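Imidazolonepropionase (Unidentified, PDB 2Q09) catalyses the hydrolytic opening of the imidazolone-5-propanoate ring to yield N-formimidoyl-L-glutamate, the third step of histidine degradation. Local coordinates at residues 284-289 and 298-303; 121-126 and 159-164; 362-367 and 372-377; 227-232 and 252-257. One frame throughout, in Å; residues are numbered along the deposited sequence.

Interaction 1. Residues 284-289 and 298-303; sequences ATLLPT and KLPPVV
L286 meets P300 and V302 with no flat side-chain group taking part; the puckered ring of P300 is met at its CB. L286 approaches this ring obliquely and touches it at that one corner, with L286 CD2 4.0 Å from P300 CB. F339, from helix 328-339, also packs on the P300 ring. The second branch of the leucine goes to a different neighbour: L286 CD1 comes within 4.3 Å of V302 CG2. Both distances are ordinary apolar carbon-to-carbon separations, so the fork of L286 settles against the proline and the valine without strain. Its first torsion sets CG beside the backbone N and anti to the carbonyl carbon (chi1 -57°), and CD1 then continues the chain outward (chi2 176°). All three residues are buried, and the contact is purely apolar. P300 and V302 are brought together by an inverse gamma turn centred on P301, in which V302 N bonds to P300 O at 2.7 Å; P301 is also the N-cap of helix 302-307. M312 of the neighbouring strand 312-314 touches both L286 and V302 and extends the apolar patch. The next residue, L287, serves a different neighbourhood: it packs on D317, an iron ligand, and on H265 of the inhibitor pocket, whereas the L286 side chain stays about 12 Å from the iron. A strand residue set against the chain that leads into a helix, next to parallel strands 262-265 and 312-314, is the strand-to-helix packing of the TIM barrel of the amidohydrolases.

Interaction 2. Residues 121-126 and 159-164; sequences ELALPR and RRLGEA
L161 carries the tight part of this helix-helix contact, resting its forked end on A123 and L124. Its CD1 lies 3.8 Å from A123 CB, and its CD2 is slightly farther from that same methyl, at 4.2 Å, so both branches sit over the alanine. L161 CD2 also meets L124 CD2 at 3.8 Å, methyl against methyl, as the two leucines pass each other at a slant. With only a methyl at A123, the backbones come close: the CA atoms of L124 and L161 are 7.1 Å apart. L161 holds its CG beside the backbone N (chi1 -66°), a setting that aims the fork at helix 116-133. F120 of that helix touches L161 too.

The outer side is looser. E121 and A164 are exposed and make no close contact across the interface, and E121 OE2 stays 5.2 Å from R160 NH2, too far for a salt bridge although the charges are opposite. R160 instead pairs with D117, a turn before E121, in a salt bridge, and makes a cation-pi contact with F120. On the far flank R126 binds the carbonyls of L75 and F77. Dispersion between methyl groups therefore holds the centre of this pair of barrel helices, while charge pairing between the same helices is displaced to the outer edge of the pair, where R160 and D117 probably add to the attraction.

Interaction 3. Residues 362-367 and 372-377; sequences EQLGQL and LADFLV
The loop that reverses into strand 375-378 is closed at its base by Q363 and L372, joined through their backbones. L372 N donates to Q363 O over 3.0 Å with an N-H...O angle of 151°, the donor lying in the carbonyl plane. The L372 side chain then folds over this bond, its CD1 3.9 Å from Q363 CB and 3.8 Å from L364 CD2, while its CB lies 3.7 Å from L364 CD2. With an alanine here the fork is gone, which would probably open a gap beside L364 CD2 and leave Q363 CB without its apolar neighbour. L364 CD2 is squeezed onto the carboxylate of D374, 3.2 Å from OD2; that oxygen forms a salt bridge with R168, and OD1 accepts from the backbone N of N401, so the carboxylate is fixed from outside the loop. Similarly, the Q363 amide oxygen is bound by R38. Two waters fill in between the two segments. One accepts from G365 N and donates to D374 O; the other donates to Q366 O and to L372 O. Farther along, L367 CD2 touches F375 CB at 3.8 Å, the two side chains crossing nearly at right angles. F375 CG lies between its backbone N and carbonyl carbon (chi1 58°), and its ring leads away from L367 into a T-shaped contact with W9. G365, L367, A373 and D374 fit the G-x-L-x-x-G-x-x-A-D signature familiar in amidohydrolases, where the chain returns to the small β-domain beside the barrel.

Interaction 4. Residues 227-232 and 252-257; sequences QVYLAA and STLAAN
Y229 carries this contact between two neighbouring helices of the TIM barrel, 222-234 and 251-257, by reaching with its ring to A255 and L254. The ring carbon CE2 is the main point of touch, 3.9 Å from A255 CA and 4.1 Å from A255 CB. Beside it, Y229 CD2 meets the branch carbon CG of L254 at 4.4 Å, a looser approach. Both helix 251-257 residues come at the ring obliquely. The small alanine gives the tyrosine a backbone surface to rest on, and the CA atoms of Y229 and A255 remain 8.1 Å apart, a distance that the ring spans. Placing CG beside the backbone N (chi1 -68°) sends the ring from helix 222-234 across to its neighbour.

The rest of the ring's own surroundings come from outside the two segments. F258 meets it edge-to-face, while V213 of strand 210-213 and V239 and M243 of strand 238-243 touch it as well, so the aromatic group is buried where helices meet barrel strands. Farther out, the helices themselves are positioned. L254 CG is anti to the backbone N (chi1 172°), and its side chain runs back to helix 222-234, touching L222, T225 and E226. S252 OG bonds to D244 OD2 and ties helix 251-257 to the chain just beyond strand 238-243. That strand carries the iron ligand H242, whose side chain is about 8 Å from that of Y229. It also holds the phenol: Y229 OH, with A255 CB merely lying 4.2 Å away, is hydrogen-bonded to the backbone O of K240.

How the interactions relate
From the N terminus, interaction 2 comes first, closing a loop of 32 residues around strand 135-141 by joining the helices on either side of it in sequence. Interaction 4 does likewise around strand 238-243, and interaction 1 closes a shorter excursion, from the end of strand 283-286 through helix 288-293 to the start of helix 302-307. Interaction 3 comes last, closing a four-residue loop before strand 375-378. The four are strictly in series; none nests or crosses. Interactions 1 and 2 lie on opposite sides of the chain's centre, about 29 Å apart between centres. Interactions 1, 2 and 4 tie up the barrel; interaction 3 pins loop 362-367 to the start of strand 375-378, partner of strand 63-73.

Interaction 1. Residues 284-289 and 298-303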
loop_
_atom_site.group_PDB
_atom_site.type_symbol
_atom_site.label_atom_id
_atom_site.label_comp_id
_atom_site.label_asym_id
_atom_site.label_seq_id
_atom_site.Cartn_x
_atom_site.Cartn_y
_atom_site.Cartn_z
ATOM N N ALA A 284 -9.451 6.270 -3.243
ATOM C CA ALA A 284 -10.130 5.501 -2.206
ATOM C C ALA A 284 -9.443 4.136 -2.164
ATOM O O ALA A 284 -9.455 3.396 -3.150
ATOM C CB ALA A 284 -11.618 5.342 -2.542
ATOM N N THR A 285 -8.841 3.804 -1.029
ATOM C CA THR A 285 -8.148 2.531 -0.917
ATOM C C THR A 285 -8.988 1.476 -0.206
ATOM O O THR A 285 -9.373 1.636 0.952
ATOM C CB THR A 285 -6.801 2.692 -0.186
ATOM O OG1 THR A 285 -5.979 3.622 -0.904
ATOM C CG2 THR A 285 -6.063 1.343 -0.126
ATOM N N LEU A 286 -9.279 0.400 -0.921
ATOM C CA LEU A 286 -10.067 -0.699 -0.376
ATOM C C LEU A 286 -9.145 -1.720 0.282
ATOM O O LEU A 286 -8.105 -2.083 -0.272
ATOM C CB LEU A 286 -10.871 -1.356 -1.495
ATOM C CG LEU A 286 -11.800 -0.380 -2.239
ATOM C CD1 LEU A 286 -12.487 -1.102 -3.389
ATOM C CD2 LEU A 286 -12.844 0.187 -1.267
ATOM N N LEU A 287 -9.537 -2.180 1.465
ATOM C CA LEU A 287 -8.742 -3.142 2.224
ATOM C C LEU A 287 -9.651 -4.321 2.546
ATOM O O LEU A 287 -10.136 -4.463 3.672
ATOM C CB LEU A 287 -8.233 -2.468 3.503
ATOM C CG LEU A 287 -7.412 -1.201 3.207
ATOM C CD1 LEU A 287 -7.117 -0.467 4.508
ATOM C CD2 LEU A 287 -6.106 -1.568 2.509
ATOM N N PRO A 288 -9.902 -5.176 1.541
ATOM C CA PRO A 288 -10.763 -6.360 1.648
ATOM C C PRO A 288 -10.341 -7.412 2.669
ATOM O O PRO A 288 -11.185 -8.078 3.264
ATOM C CB PRO A 288 -10.770 -6.908 0.222
ATOM C CG PRO A 288 -9.382 -6.578 -0.255
ATOM C CD PRO A 288 -9.211 -5.149 0.238
ATOM N N THR A 289 -9.039 -7.567 2.869
ATOM C CA THR A 289 -8.537 -8.566 3.807
ATOM C C THR A 289 -8.922 -8.273 5.254
ATOM O O THR A 289 -9.258 -9.190 6.007
ATOM C CB THR A 289 -7.009 -8.706 3.693
ATOM O OG1 THR A 289 -6.676 -9.063 2.344
ATOM C CG2 THR A 289 -6.501 -9.798 4.623
ATOM N N LYS A 298 -20.572 -4.603 6.891
ATOM C CA LYS A 298 -20.828 -3.331 6.218
ATOM C C LYS A 298 -19.805 -3.151 5.102
ATOM O O LYS A 298 -18.619 -2.951 5.355
ATOM C CB LYS A 298 -20.724 -2.174 7.212
ATOM C CG LYS A 298 -21.150 -0.818 6.659
ATOM C CD LYS A 298 -22.575 -0.851 6.133
ATOM C CE LYS A 298 -23.147 0.546 6.039
ATOM N NZ LYS A 298 -22.137 1.510 5.533
ATOM N N LEU A 299 -20.276 -3.237 3.865
ATOM C CA LEU A 299 -19.411 -3.108 2.693
ATOM C C LEU A 299 -19.130 -1.661 2.308
ATOM O O LEU A 299 -19.980 -0.793 2.471
ATOM C CB LEU A 299 -20.063 -3.804 1.505
ATOM C CG LEU A 299 -20.307 -5.308 1.633
ATOM C CD1 LEU A 299 -21.643 -5.669 1.008
ATOM C CD2 LEU A 299 -19.179 -6.070 0.977
ATOM N N PRO A 300 -17.915 -1.384 1.818
ATOM C CA PRO A 300 -17.549 -0.024 1.407
ATOM C C PRO A 300 -18.481 0.323 0.243
ATOM O O PRO A 300 -18.919 -0.559 -0.490
ATOM C CB PRO A 300 -16.100 -0.169 0.947
ATOM C CG PRO A 300 -15.592 -1.329 1.727
ATOM C CD PRO A 300 -16.775 -2.296 1.666
ATOM N N PRO A 301 -18.826 1.606 0.073
ATOM C CA PRO A 301 -19.720 2.021 -1.014
ATOM C C PRO A 301 -19.094 1.970 -2.412
ATOM O O PRO A 301 -18.969 2.994 -3.098
ATOM C CB PRO A 301 -20.110 3.442 -0.603
ATOM C CG PRO A 301 -18.826 3.948 -0.011
ATOM C CD PRO A 301 -18.374 2.775 0.845
ATOM N N VAL A 302 -18.725 0.766 -2.833
ATOM C CA VAL A 302 -18.091 0.549 -4.140
ATOM C C VAL A 302 -18.930 1.070 -5.312
ATOM O O VAL A 302 -18.433 1.796 -6.177
ATOM C CB VAL A 302 -17.799 -0.956 -4.374
ATOM C CG1 VAL A 302 -17.347 -1.198 -5.801
ATOM C CG2 VAL A 302 -16.725 -1.423 -3.403
ATOM N N VAL A 303 -20.203 0.695 -5.345
ATOM C CA VAL A 303 -21.073 1.139 -6.427
ATOM C C VAL A 303 -21.092 2.666 -6.518
ATOM O O VAL A 303 -20.926 3.230 -7.592
ATOM C CB VAL A 303 -22.517 0.609 -6.234
ATOM C CG1 VAL A 303 -23.445 1.214 -7.274
ATOM C CG2 VAL A 303 -22.523 -0.906 -6.351
#

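Interaction 2. Residues 121-126 and 159-164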
loop_
_atom_site.group_PDB
_atom_site.type_symbol
_atom_site.label_atom_id
_atom_site.label_comp_id
_atom_site.label_asym_id
_atom_site.label_seq_id
_atom_site.Cartn_x
_atom_site.Cartn_y
_atom_site.Cartn_z
ATOM N N GLU A 121 15.037 -8.003 10.556
ATOM C CA GLU A 121 15.112 -9.436 10.307
ATOM C C GLU A 121 13.718 -10.071 10.256
ATOM O O GLU A 121 13.495 -11.025 9.516
ATOM C CB GLU A 121 15.950 -10.121 11.394
ATOM C CG GLU A 121 17.412 -9.692 11.445
ATOM C CD GLU A 121 18.179 -10.032 10.176
ATOM O OE1 GLU A 121 17.912 -11.098 9.584
ATOM O OE2 GLU A 121 19.059 -9.243 9.775
ATOM N N LEU A 122 12.793 -9.557 11.061
ATOM C CA LEU A 122 11.428 -10.078 11.085
ATOM C C LEU A 122 10.655 -9.683 9.826
ATOM O O LEU A 122 9.789 -10.425 9.350
ATOM C CB LEU A 122 10.678 -9.555 12.309
ATOM C CG LEU A 122 11.029 -10.189 13.655
ATOM C CD1 LEU A 122 10.399 -9.391 14.777
ATOM C CD2 LEU A 122 10.537 -11.639 13.671
ATOM N N ALA A 123 10.975 -8.513 9.292
ATOM C CA ALA A 123 10.294 -8.006 8.105
ATOM C C ALA A 123 10.822 -8.542 6.777
ATOM O O ALA A 123 10.076 -8.582 5.795
ATOM C CB ALA A 123 10.335 -6.466 8.097
ATOM N N LEU A 124 12.100 -8.922 6.732
ATOM C CA LEU A 124 12.689 -9.437 5.494
ATOM C C LEU A 124 11.840 -10.502 4.789
ATOM O O LEU A 124 11.441 -10.320 3.646
ATOM C CB LEU A 124 14.093 -10.008 5.749
ATOM C CG LEU A 124 15.227 -8.998 5.915
ATOM C CD1 LEU A 124 16.541 -9.723 6.225
ATOM C CD2 LEU A 124 15.358 -8.181 4.634
ATOM N N PRO A 125 11.560 -11.631 5.463
ATOM C CA PRO A 125 10.756 -12.703 4.857
ATOM C C PRO A 125 9.371 -12.260 4.391
ATOM O O PRO A 125 8.825 -12.821 3.440
ATOM C CB PRO A 125 10.688 -13.751 5.964
ATOM C CG PRO A 125 10.757 -12.917 7.204
ATOM C CD PRO A 125 11.853 -11.944 6.870
ATOM N N ARG A 126 8.802 -11.265 5.063
ATOM C CA ARG A 126 7.486 -10.766 4.682
ATOM C C ARG A 126 7.596 -10.026 3.348
ATOM O O ARG A 126 6.802 -10.252 2.435
ATOM C CB ARG A 126 6.941 -9.837 5.769
ATOM C CG ARG A 126 6.758 -10.543 7.132
ATOM C CD ARG A 126 6.450 -9.557 8.265
ATOM N NE ARG A 126 6.500 -10.233 9.560
ATOM C CZ ARG A 126 6.685 -9.623 10.727
ATOM N NH1 ARG A 126 6.840 -8.305 10.775
ATOM N NH2 ARG A 126 6.734 -10.336 11.848
ATOM N N ARG A 159 13.302 2.103 5.592
ATOM C CA ARG A 159 14.332 2.574 4.669
ATOM C C ARG A 159 15.363 1.469 4.453
ATOM O O ARG A 159 15.839 1.280 3.338
ATOM C CB ARG A 159 15.057 3.809 5.223
ATOM C CG ARG A 159 14.227 5.081 5.298
ATOM C CD ARG A 159 13.746 5.575 3.926
ATOM N NE ARG A 159 13.118 6.890 4.054
ATOM C CZ ARG A 159 12.178 7.370 3.243
ATOM N NH1 ARG A 159 11.734 6.649 2.220
ATOM N NH2 ARG A 159 11.672 8.578 3.466
ATOM N N ARG A 160 15.726 0.762 5.524
ATOM C CA ARG A 160 16.705 -0.329 5.427
ATOM C C ARG A 160 16.235 -1.421 4.475
ATOM O O ARG A 160 17.020 -1.979 3.707
ATOM C CB ARG A 160 16.965 -0.962 6.799
ATOM C CG ARG A 160 18.203 -0.450 7.487
ATOM C CD ARG A 160 18.311 -0.985 8.918
ATOM N NE ARG A 160 18.940 -2.298 9.013
ATOM C CZ ARG A 160 19.133 -2.928 10.173
ATOM N NH1 ARG A 160 18.743 -2.367 11.314
ATOM N NH2 ARG A 160 19.726 -4.113 10.194
ATOM N N LEU A 161 14.945 -1.740 4.536
ATOM C CA LEU A 161 14.389 -2.771 3.670
ATOM C C LEU A 161 14.496 -2.349 2.211
ATOM O O LEU A 161 14.838 -3.159 1.349
ATOM C CB LEU A 161 12.928 -3.039 4.043
ATOM C CG LEU A 161 12.748 -3.657 5.436
ATOM C CD1 LEU A 161 11.292 -3.573 5.868
ATOM C CD2 LEU A 161 13.226 -5.109 5.401
ATOM N N GLY A 162 14.217 -1.075 1.949
ATOM C CA GLY A 162 14.285 -0.560 0.592
ATOM C C GLY A 162 15.704 -0.551 0.050
ATOM O O GLY A 162 15.917 -0.583 -1.158
ATOM N N GLU A 163 16.681 -0.509 0.946
ATOM C CA GLU A 163 18.082 -0.501 0.533
ATOM C C GLU A 163 18.625 -1.914 0.374
ATOM O O GLU A 163 19.446 -2.175 -0.507
ATOM C CB GLU A 163 18.932 0.249 1.559
ATOM C CG GLU A 163 18.796 1.761 1.494
ATOM C CD GLU A 163 19.247 2.316 0.157
ATOM O OE1 GLU A 163 18.486 2.204 -0.828
ATOM O OE2 GLU A 163 20.373 2.853 0.087
ATOM N N ALA A 164 18.156 -2.824 1.219
ATOM C CA ALA A 164 18.626 -4.204 1.187
ATOM C C ALA A 164 17.954 -5.107 0.155
ATOM O O ALA A 164 18.546 -6.108 -0.264
ATOM C CB ALA A 164 18.487 -4.818 2.574
#

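Interaction 3. Residues 362-367 and 372-377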
loop_
_atom_site.group_PDB
_atom_site.type_symbol
_atom_site.label_atom_id
_atom_site.label_comp_id
_atom_site.label_asym_id
_atom_site.label_seq_id
_atom_site.Cartn_x
_atom_site.Cartn_y
_atom_site.Cartn_z
ATOM N N GLU A 362 2.786 10.049 -11.862
ATOM C CA GLU A 362 3.591 10.438 -13.020
ATOM C C GLU A 362 4.805 9.545 -13.273
ATOM O O GLU A 362 5.389 9.584 -14.356
ATOM C CB GLU A 362 4.075 11.889 -12.869
ATOM C CG GLU A 362 2.962 12.927 -12.761
ATOM C CD GLU A 362 3.480 14.356 -12.792
ATOM O OE1 GLU A 362 4.249 14.740 -11.887
ATOM O OE2 GLU A 362 3.117 15.096 -13.730
ATOM N N GLN A 363 5.175 8.732 -12.288
ATOM C CA GLN A 363 6.365 7.890 -12.404
ATOM C C GLN A 363 6.178 6.376 -12.497
ATOM O O GLN A 363 7.011 5.686 -13.081
ATOM C CB GLN A 363 7.284 8.159 -11.212
ATOM C CG GLN A 363 7.647 9.608 -11.001
ATOM C CD GLN A 363 8.587 10.125 -12.062
ATOM O OE1 GLN A 363 9.569 9.469 -12.409
ATOM N NE2 GLN A 363 8.300 11.312 -12.580
ATOM N N LEU A 364 5.096 5.865 -11.915
ATOM C CA LEU A 364 4.844 4.424 -11.881
ATOM C C LEU A 364 3.411 4.008 -12.187
ATOM O O LEU A 364 2.508 4.840 -12.249
ATOM C CB LEU A 364 5.199 3.895 -10.489
ATOM C CG LEU A 364 6.638 4.064 -9.998
ATOM C CD1 LEU A 364 6.701 3.923 -8.478
ATOM C CD2 LEU A 364 7.505 3.024 -10.672
ATOM N N GLY A 365 3.217 2.706 -12.378
ATOM C CA GLY A 365 1.886 2.186 -12.615
ATOM C C GLY A 365 1.419 1.977 -14.039
ATOM O O GLY A 365 0.341 1.404 -14.241
ATOM N N GLN A 366 2.198 2.434 -15.019
ATOM C CA GLN A 366 1.812 2.273 -16.421
ATOM C C GLN A 366 3.029 2.002 -17.295
ATOM O O GLN A 366 4.132 2.446 -16.990
ATOM C CB GLN A 366 1.127 3.538 -16.933
ATOM C CG GLN A 366 -0.067 3.996 -16.117
ATOM C CD GLN A 366 -0.643 5.293 -16.640
ATOM O OE1 GLN A 366 -1.039 5.384 -17.806
ATOM N NE2 GLN A 366 -0.690 6.308 -15.785
ATOM N N LEU A 367 2.824 1.268 -18.384
ATOM C CA LEU A 367 3.915 0.983 -19.304
ATOM C C LEU A 367 3.879 2.077 -20.367
ATOM O O LEU A 367 3.338 1.897 -21.461
ATOM C CB LEU A 367 3.758 -0.403 -19.950
ATOM C CG LEU A 367 3.754 -1.629 -19.022
ATOM C CD1 LEU A 367 3.829 -2.889 -19.877
ATOM C CD2 LEU A 367 4.934 -1.589 -18.063
ATOM N N LEU A 372 9.227 5.179 -14.971
ATOM C CA LEU A 372 10.230 4.253 -14.455
ATOM C C LEU A 372 10.040 2.843 -14.991
ATOM O O LEU A 372 8.905 2.389 -15.196
ATOM C CB LEU A 372 10.211 4.256 -12.924
ATOM C CG LEU A 372 10.635 5.593 -12.297
ATOM C CD1 LEU A 372 10.277 5.613 -10.815
ATOM C CD2 LEU A 372 12.138 5.811 -12.504
ATOM N N ALA A 373 11.154 2.149 -15.210
ATOM C CA ALA A 373 11.118 0.799 -15.751
ATOM C C ALA A 373 10.878 -0.274 -14.690
ATOM O O ALA A 373 11.770 -1.077 -14.394
ATOM C CB ALA A 373 12.414 0.504 -16.511
ATOM N N ASP A 374 9.675 -0.266 -14.127
ATOM C CA ASP A 374 9.272 -1.243 -13.118
ATOM C C ASP A 374 8.203 -2.087 -13.797
ATOM O O ASP A 374 7.041 -1.681 -13.877
ATOM C CB ASP A 374 8.685 -0.538 -11.889
ATOM C CG ASP A 374 9.745 0.113 -11.025
ATOM O OD1 ASP A 374 10.906 0.219 -11.479
ATOM O OD2 ASP A 374 9.412 0.521 -9.889
ATOM N N PHE A 375 8.594 -3.248 -14.306
ATOM C CA PHE A 375 7.632 -4.100 -14.985
ATOM C C PHE A 375 7.875 -5.574 -14.722
ATOM O O PHE A 375 8.931 -5.964 -14.197
ATOM C CB PHE A 375 7.631 -3.802 -16.491
ATOM C CG PHE A 375 8.965 -3.972 -17.156
ATOM C CD1 PHE A 375 9.382 -5.215 -17.619
ATOM C CD2 PHE A 375 9.802 -2.876 -17.334
ATOM C CE1 PHE A 375 10.611 -5.363 -18.266
ATOM C CE2 PHE A 375 11.031 -3.008 -17.976
ATOM C CZ PHE A 375 11.439 -4.254 -18.441
ATOM N N LEU A 376 6.900 -6.394 -15.100
ATOM C CA LEU A 376 6.973 -7.824 -14.858
ATOM C C LEU A 376 6.641 -8.655 -16.089
ATOM O O LEU A 376 5.720 -8.324 -16.836
ATOM C CB LEU A 376 5.977 -8.200 -13.760
ATOM C CG LEU A 376 5.907 -7.298 -12.525
ATOM C CD1 LEU A 376 4.683 -7.655 -11.699
ATOM C CD2 LEU A 376 7.197 -7.458 -11.706
ATOM N N VAL A 377 7.374 -9.746 -16.278
ATOM C CA VAL A 377 7.114 -10.659 -17.384
ATOM C C VAL A 377 6.560 -11.918 -16.732
ATOM O O VAL A 377 7.239 -12.557 -15.923
ATOM C CB VAL A 377 8.391 -11.020 -18.152
ATOM C CG1 VAL A 377 8.069 -12.062 -19.223
ATOM C CG2 VAL A 377 8.981 -9.775 -18.799
HETATM O O HOH W 1 5.355 0.641 -13.335
HETATM O O HOH W 2 5.943 2.781 -14.806
#

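Interaction 4. Residues 227-232 and 252-257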
loop_
_atom_site.group_PDB
_atom_site.type_symbol
_atom_site.label_atom_id
_atom_site.label_comp_id
_atom_site.label_asym_id
_atom_site.label_seq_id
_atom_site.Cartn_x
_atom_site.Cartn_y
_atom_site.Cartn_z
ATOM N N GLN A 227 -5.320 18.503 13.662
ATOM C CA GLN A 227 -4.091 19.019 14.249
ATOM C C GLN A 227 -2.883 18.356 13.599
ATOM O O GLN A 227 -1.886 19.007 13.298
ATOM C CB GLN A 227 -4.083 18.763 15.759
ATOM C CG GLN A 227 -5.016 19.670 16.546
ATOM C CD GLN A 227 -4.724 21.136 16.309
ATOM O OE1 GLN A 227 -5.431 21.809 15.565
ATOM N NE2 GLN A 227 -3.663 21.633 16.927
ATOM N N VAL A 228 -2.975 17.049 13.379
ATOM C CA VAL A 228 -1.887 16.313 12.753
ATOM C C VAL A 228 -1.632 16.772 11.322
ATOM O O VAL A 228 -0.502 17.106 10.979
ATOM C CB VAL A 228 -2.169 14.798 12.755
ATOM C CG1 VAL A 228 -1.184 14.084 11.838
ATOM C CG2 VAL A 228 -2.049 14.254 14.170
ATOM N N TYR A 229 -2.671 16.788 10.490
ATOM C CA TYR A 229 -2.515 17.216 9.099
ATOM C C TYR A 229 -1.901 18.608 9.001
ATOM O O TYR A 229 -1.162 18.906 8.060
ATOM C CB TYR A 229 -3.864 17.196 8.367
ATOM C CG TYR A 229 -4.432 15.807 8.150
ATOM C CD1 TYR A 229 -3.645 14.675 8.338
ATOM C CD2 TYR A 229 -5.752 15.630 7.740
ATOM C CE1 TYR A 229 -4.158 13.397 8.122
ATOM C CE2 TYR A 229 -6.273 14.360 7.524
ATOM C CZ TYR A 229 -5.472 13.248 7.718
ATOM O OH TYR A 229 -5.983 11.985 7.511
ATOM N N LEU A 230 -2.214 19.459 9.970
ATOM C CA LEU A 230 -1.671 20.815 9.983
ATOM C C LEU A 230 -0.157 20.780 10.138
ATOM O O LEU A 230 0.568 21.500 9.453
ATOM C CB LEU A 230 -2.286 21.620 11.127
ATOM C CG LEU A 230 -3.700 22.129 10.861
ATOM C CD1 LEU A 230 -4.256 22.777 12.117
ATOM C CD2 LEU A 230 -3.671 23.127 9.713
ATOM N N ALA A 231 0.312 19.934 11.045
ATOM C CA ALA A 231 1.739 19.791 11.291
ATOM C C ALA A 231 2.421 19.202 10.057
ATOM O O ALA A 231 3.460 19.692 9.614
ATOM C CB ALA A 231 1.965 18.894 12.498
ATOM N N ALA A 232 1.824 18.151 9.505
ATOM C CA ALA A 232 2.370 17.507 8.318
ATOM C C ALA A 232 2.542 18.593 7.266
ATOM O O ALA A 232 3.603 18.730 6.656
ATOM C CB ALA A 232 1.410 16.437 7.815
ATOM N N SER A 252 -13.093 11.508 6.032
ATOM C CA SER A 252 -12.780 11.504 4.609
ATOM C C SER A 252 -12.892 12.905 4.008
ATOM O O SER A 252 -12.096 13.281 3.154
ATOM C CB SER A 252 -13.701 10.534 3.867
ATOM O OG SER A 252 -13.400 9.194 4.212
ATOM N N THR A 253 -13.880 13.677 4.451
ATOM C CA THR A 253 -14.057 15.037 3.938
ATOM C C THR A 253 -12.939 15.955 4.419
ATOM O O THR A 253 -12.512 16.857 3.700
ATOM C CB THR A 253 -15.417 15.624 4.369
ATOM O OG1 THR A 253 -16.474 14.857 3.777
ATOM C CG2 THR A 253 -15.537 17.080 3.927
ATOM N N LEU A 254 -12.464 15.724 5.637
ATOM C CA LEU A 254 -11.380 16.528 6.187
ATOM C C LEU A 254 -10.109 16.244 5.395
ATOM O O LEU A 254 -9.404 17.163 4.964
ATOM C CB LEU A 254 -11.162 16.178 7.660
ATOM C CG LEU A 254 -9.939 16.797 8.344
ATOM C CD1 LEU A 254 -10.065 18.316 8.385
ATOM C CD2 LEU A 254 -9.821 16.232 9.751
ATOM N N ALA A 255 -9.824 14.961 5.203
ATOM C CA ALA A 255 -8.647 14.542 4.459
ATOM C C ALA A 255 -8.682 15.115 3.048
ATOM O O ALA A 255 -7.667 15.593 2.536
ATOM C CB ALA A 255 -8.575 13.015 4.410
ATOM N N ALA A 256 -9.853 15.073 2.419
ATOM C CA ALA A 256 -9.996 15.601 1.069
ATOM C C ALA A 256 -9.694 17.099 1.044
ATOM O O ALA A 256 -9.120 17.608 0.083
ATOM C CB ALA A 256 -11.408 15.337 0.544
ATOM N N ASN A 257 -10.080 17.809 2.102
ATOM C CA ASN A 257 -9.839 19.246 2.173
ATOM C C ASN A 257 -8.371 19.565 2.397
ATOM O O ASN A 257 -7.929 20.689 2.176
ATOM C CB ASN A 257 -10.677 19.879 3.282
ATOM C CG ASN A 257 -12.158 19.874 2.963
ATOM O OD1 ASN A 257 -12.555 20.024 1.807
ATOM N ND2 ASN A 257 -12.988 19.717 3.987
#